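Local coordinates for Lmo2051 protein (Listeria monocytogenes, PDB 3I18) that probably hydrolyses proteins as a membrane-bound, ATP-dependent serine protease of the S16 (Lon) family, of which this chain is the PDZ domain, at residues 17-25 with 69-77. Numbering follows the deposited sequence.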
loop_
_atom_site.group_PDB
_atom_site.type_symbol
_atom_site.label_atom_id
_atom_site.label_comp_id
_atom_site.label_asym_id
_atom_site.label_seq_id
_atom_site.Cartn_x
_atom_site.Cartn_y
_atom_site.Cartn_z
ATOM N N ASP A 17 -12.369 7.732 2.800
ATOM C CA ASP A 17 -12.403 9.073 2.223
ATOM C C ASP A 17 -11.099 9.474 1.541
ATOM O O ASP A 17 -10.777 10.659 1.446
ATOM C CB ASP A 17 -12.749 10.088 3.314
ATOM C CG ASP A 17 -11.831 9.981 4.517
ATOM O OD1 ASP A 17 -12.003 10.776 5.468
ATOM O OD2 ASP A 17 -10.942 9.099 4.509
ATOM N N VAL A 18 -10.346 8.484 1.072
ATOM C CA VAL A 18 -9.079 8.749 0.395
ATOM C C VAL A 18 -9.074 8.074 -0.974
ATOM O O VAL A 18 -9.853 7.156 -1.221
ATOM C CB VAL A 18 -7.885 8.213 1.210
ATOM C CG1 VAL A 18 -7.823 8.908 2.563
ATOM C CG2 VAL A 18 -8.012 6.708 1.393
ATOM N N PRO A 19 -8.196 8.529 -1.882
ATOM C CA PRO A 19 -8.134 7.931 -3.215
ATOM C C PRO A 19 -8.027 6.409 -3.194
ATOM O O PRO A 19 -8.611 5.732 -4.038
ATOM C CB PRO A 19 -6.911 8.598 -3.827
ATOM C CG PRO A 19 -6.983 9.984 -3.245
ATOM C CD PRO A 19 -7.303 9.698 -1.789
ATOM N N ALA A 20 -7.284 5.870 -2.233
ATOM C CA ALA A 20 -7.125 4.422 -2.139
ATOM C C ALA A 20 -8.464 3.679 -2.052
ATOM O O ALA A 20 -8.587 2.557 -2.542
ATOM C CB ALA A 20 -6.250 4.069 -0.937
ATOM N N ALA A 21 -9.466 4.299 -1.437
ATOM C CA ALA A 21 -10.771 3.664 -1.290
ATOM C C ALA A 21 -11.457 3.394 -2.627
ATOM O O ALA A 21 -12.400 2.607 -2.698
ATOM C CB ALA A 21 -11.675 4.524 -0.413
ATOM N N ASP A 22 -10.983 4.045 -3.682
ATOM C CA ASP A 22 -11.564 3.877 -5.003
ATOM C C ASP A 22 -10.822 2.802 -5.803
ATOM O O ASP A 22 -11.134 2.563 -6.968
ATOM C CB ASP A 22 -11.532 5.221 -5.742
ATOM C CG ASP A 22 -12.871 5.582 -6.364
ATOM O OD1 ASP A 22 -13.919 5.294 -5.748
ATOM O OD2 ASP A 22 -12.872 6.172 -7.463
ATOM N N VAL A 23 -9.855 2.145 -5.162
ATOM C CA VAL A 23 -9.059 1.097 -5.810
ATOM C C VAL A 23 -8.924 -0.186 -4.982
ATOM O O VAL A 23 -9.294 -1.271 -5.433
ATOM C CB VAL A 23 -7.617 1.588 -6.111
ATOM C CG1 VAL A 23 -6.785 0.450 -6.683
ATOM C CG2 VAL A 23 -7.644 2.761 -7.067
ATOM N N LEU A 24 -8.383 -0.056 -3.772
ATOM C CA LEU A 24 -8.150 -1.206 -2.899
ATOM C C LEU A 24 -9.318 -1.574 -1.994
ATOM O O LEU A 24 -10.219 -0.770 -1.749
ATOM C CB LEU A 24 -6.909 -0.945 -2.031
ATOM C CG LEU A 24 -5.589 -0.658 -2.757
ATOM C CD1 LEU A 24 -4.536 -0.224 -1.760
ATOM C CD2 LEU A 24 -5.144 -1.903 -3.520
ATOM N N HIS A 25 -9.290 -2.810 -1.506
ATOM C CA HIS A 25 -10.308 -3.313 -0.593
ATOM C C HIS A 25 -9.618 -4.169 0.456
ATOM O O HIS A 25 -8.515 -4.675 0.233
ATOM C CB HIS A 25 -11.355 -4.153 -1.336
ATOM C CG HIS A 25 -12.317 -3.348 -2.155
ATOM N ND1 HIS A 25 -12.099 -3.046 -3.482
ATOM C CD2 HIS A 25 -13.504 -2.780 -1.830
ATOM C CE1 HIS A 25 -13.110 -2.327 -3.939
ATOM N NE2 HIS A 25 -13.975 -2.151 -2.957
ATOM N N GLN A 69 -3.982 -3.640 -11.424
ATOM C CA GLN A 69 -2.962 -2.607 -11.371
ATOM C C GLN A 69 -3.649 -1.263 -11.451
ATOM O O GLN A 69 -4.570 -1.073 -12.243
ATOM C CB GLN A 69 -1.995 -2.747 -12.541
ATOM C CG GLN A 69 -0.811 -1.805 -12.456
ATOM C CD GLN A 69 0.059 -1.861 -13.691
ATOM O OE1 GLN A 69 -0.336 -1.395 -14.759
ATOM N NE2 GLN A 69 1.243 -2.446 -13.557
ATOM N N ALA A 70 -3.204 -0.323 -10.634
ATOM C CA ALA A 70 -3.810 0.996 -10.655
ATOM C C ALA A 70 -2.923 1.995 -9.946
ATOM O O ALA A 70 -2.057 1.628 -9.153
ATOM C CB ALA A 70 -5.179 0.943 -9.991
ATOM N N ASP A 71 -3.143 3.266 -10.250
ATOM C CA ASP A 71 -2.385 4.337 -9.633
ATOM C C ASP A 71 -3.172 4.870 -8.453
ATOM O O ASP A 71 -4.405 4.944 -8.495
ATOM C CB ASP A 71 -2.149 5.482 -10.621
ATOM C CG ASP A 71 -1.134 5.141 -11.678
ATOM O OD1 ASP A 71 -0.091 4.542 -11.336
ATOM O OD2 ASP A 71 -1.372 5.490 -12.858
ATOM N N ILE A 72 -2.458 5.239 -7.398
ATOM C CA ILE A 72 -3.105 5.781 -6.214
ATOM C C ILE A 72 -2.327 7.012 -5.789
ATOM O O ILE A 72 -1.104 6.989 -5.730
ATOM C CB ILE A 72 -3.129 4.747 -5.072
ATOM C CG1 ILE A 72 -3.862 3.487 -5.546
ATOM C CG2 ILE A 72 -3.843 5.324 -3.854
ATOM C CD1 ILE A 72 -3.973 2.405 -4.477
ATOM N N LYS A 73 -3.042 8.101 -5.534
ATOM C CA LYS A 73 -2.398 9.332 -5.107
ATOM C C LYS A 73 -2.179 9.247 -3.606
ATOM O O LYS A 73 -3.063 8.808 -2.861
ATOM C CB LYS A 73 -3.272 10.542 -5.459
ATOM C CG LYS A 73 -2.679 11.894 -5.077
ATOM C CD LYS A 73 -3.257 13.014 -5.937
ATOM C CE LYS A 73 -2.811 12.868 -7.389
ATOM N NZ LYS A 73 -3.248 14.007 -8.250
ATOM N N LEU A 74 -0.996 9.653 -3.164
ATOM C CA LEU A 74 -0.664 9.615 -1.744
ATOM C C LEU A 74 -1.300 10.800 -1.044
ATOM O O LEU A 74 -1.399 11.888 -1.609
ATOM C CB LEU A 74 0.850 9.664 -1.555
ATOM C CG LEU A 74 1.628 8.472 -2.122
ATOM C CD1 LEU A 74 3.090 8.623 -1.771
ATOM C CD2 LEU A 74 1.073 7.178 -1.531
ATOM N N THR A 75 -1.742 10.578 0.186
ATOM C CA THR A 75 -2.366 11.630 0.974
ATOM C C THR A 75 -1.584 11.717 2.278
ATOM O O THR A 75 -0.618 10.983 2.466
ATOM C CB THR A 75 -3.856 11.299 1.250
ATOM O OG1 THR A 75 -4.494 12.426 1.867
ATOM C CG2 THR A 75 -3.977 10.076 2.146
ATOM N N ALA A 76 -1.964 12.626 3.166
ATOM C CA ALA A 76 -1.268 12.748 4.440
ATOM C C ALA A 76 -1.908 11.750 5.401
ATOM O O ALA A 76 -3.134 11.727 5.529
ATOM C CB ALA A 76 -1.420 14.173 4.980
ATOM N N ILE A 77 -1.110 10.917 6.070
ATOM C CA ILE A 77 -1.703 9.955 6.999
ATOM C C ILE A 77 -1.553 10.321 8.469
ATOM O O ILE A 77 -2.009 9.582 9.343
ATOM C CB ILE A 77 -1.191 8.491 6.768
ATOM C CG1 ILE A 77 0.335 8.448 6.698
ATOM C CG2 ILE A 77 -1.825 7.907 5.517
ATOM C CD1 ILE A 77 1.007 8.578 8.055
HETATM O O HOH W 1 -5.000 7.621 -0.968
#
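Pro19 and Ala20 lie over Lys73 and Ile72; the shortest CA-CA distance, 5.9 Å, is between Ala20 and Ile72. In this PDZ domain the loop between strands 9-14 and 29-33 makes a short 3-10 turn at 19-22 that packs on strand 66-76, the two running in opposite directions, Val18 near Thr75 and Val23 near Ala70. No direct hydrogen bond joins them; the contact is apolar and partly buried. Ile72 is its centre. The side chain branches at CB; with CG1 anti to the carbonyl carbon (chi1 -58°) and the chain extended beyond it, CD1 reaches Leu24 CD1 at 3.8 Å, the two side chains crossing at about a right angle, while CG2 presses against the turn, 3.8 Å from Ala20 CA. Val23 rests on the same face with both branches, CG1 meeting Ala70 CB at 3.7 Å and CG2 lying 4.1 Å from Ile72 CG1. Ile85 of strand 83-89 touches both Ala20 and Ile72, which ties the turn into the sheet. At the other end the methyl groups Val18 CG1 and Thr75 CG2 meet at 4.0 Å. Between these patches a water bridges the backbones, accepting from Ala20 N at 3.1 Å and donating to Lys73 O at 3.0 Å.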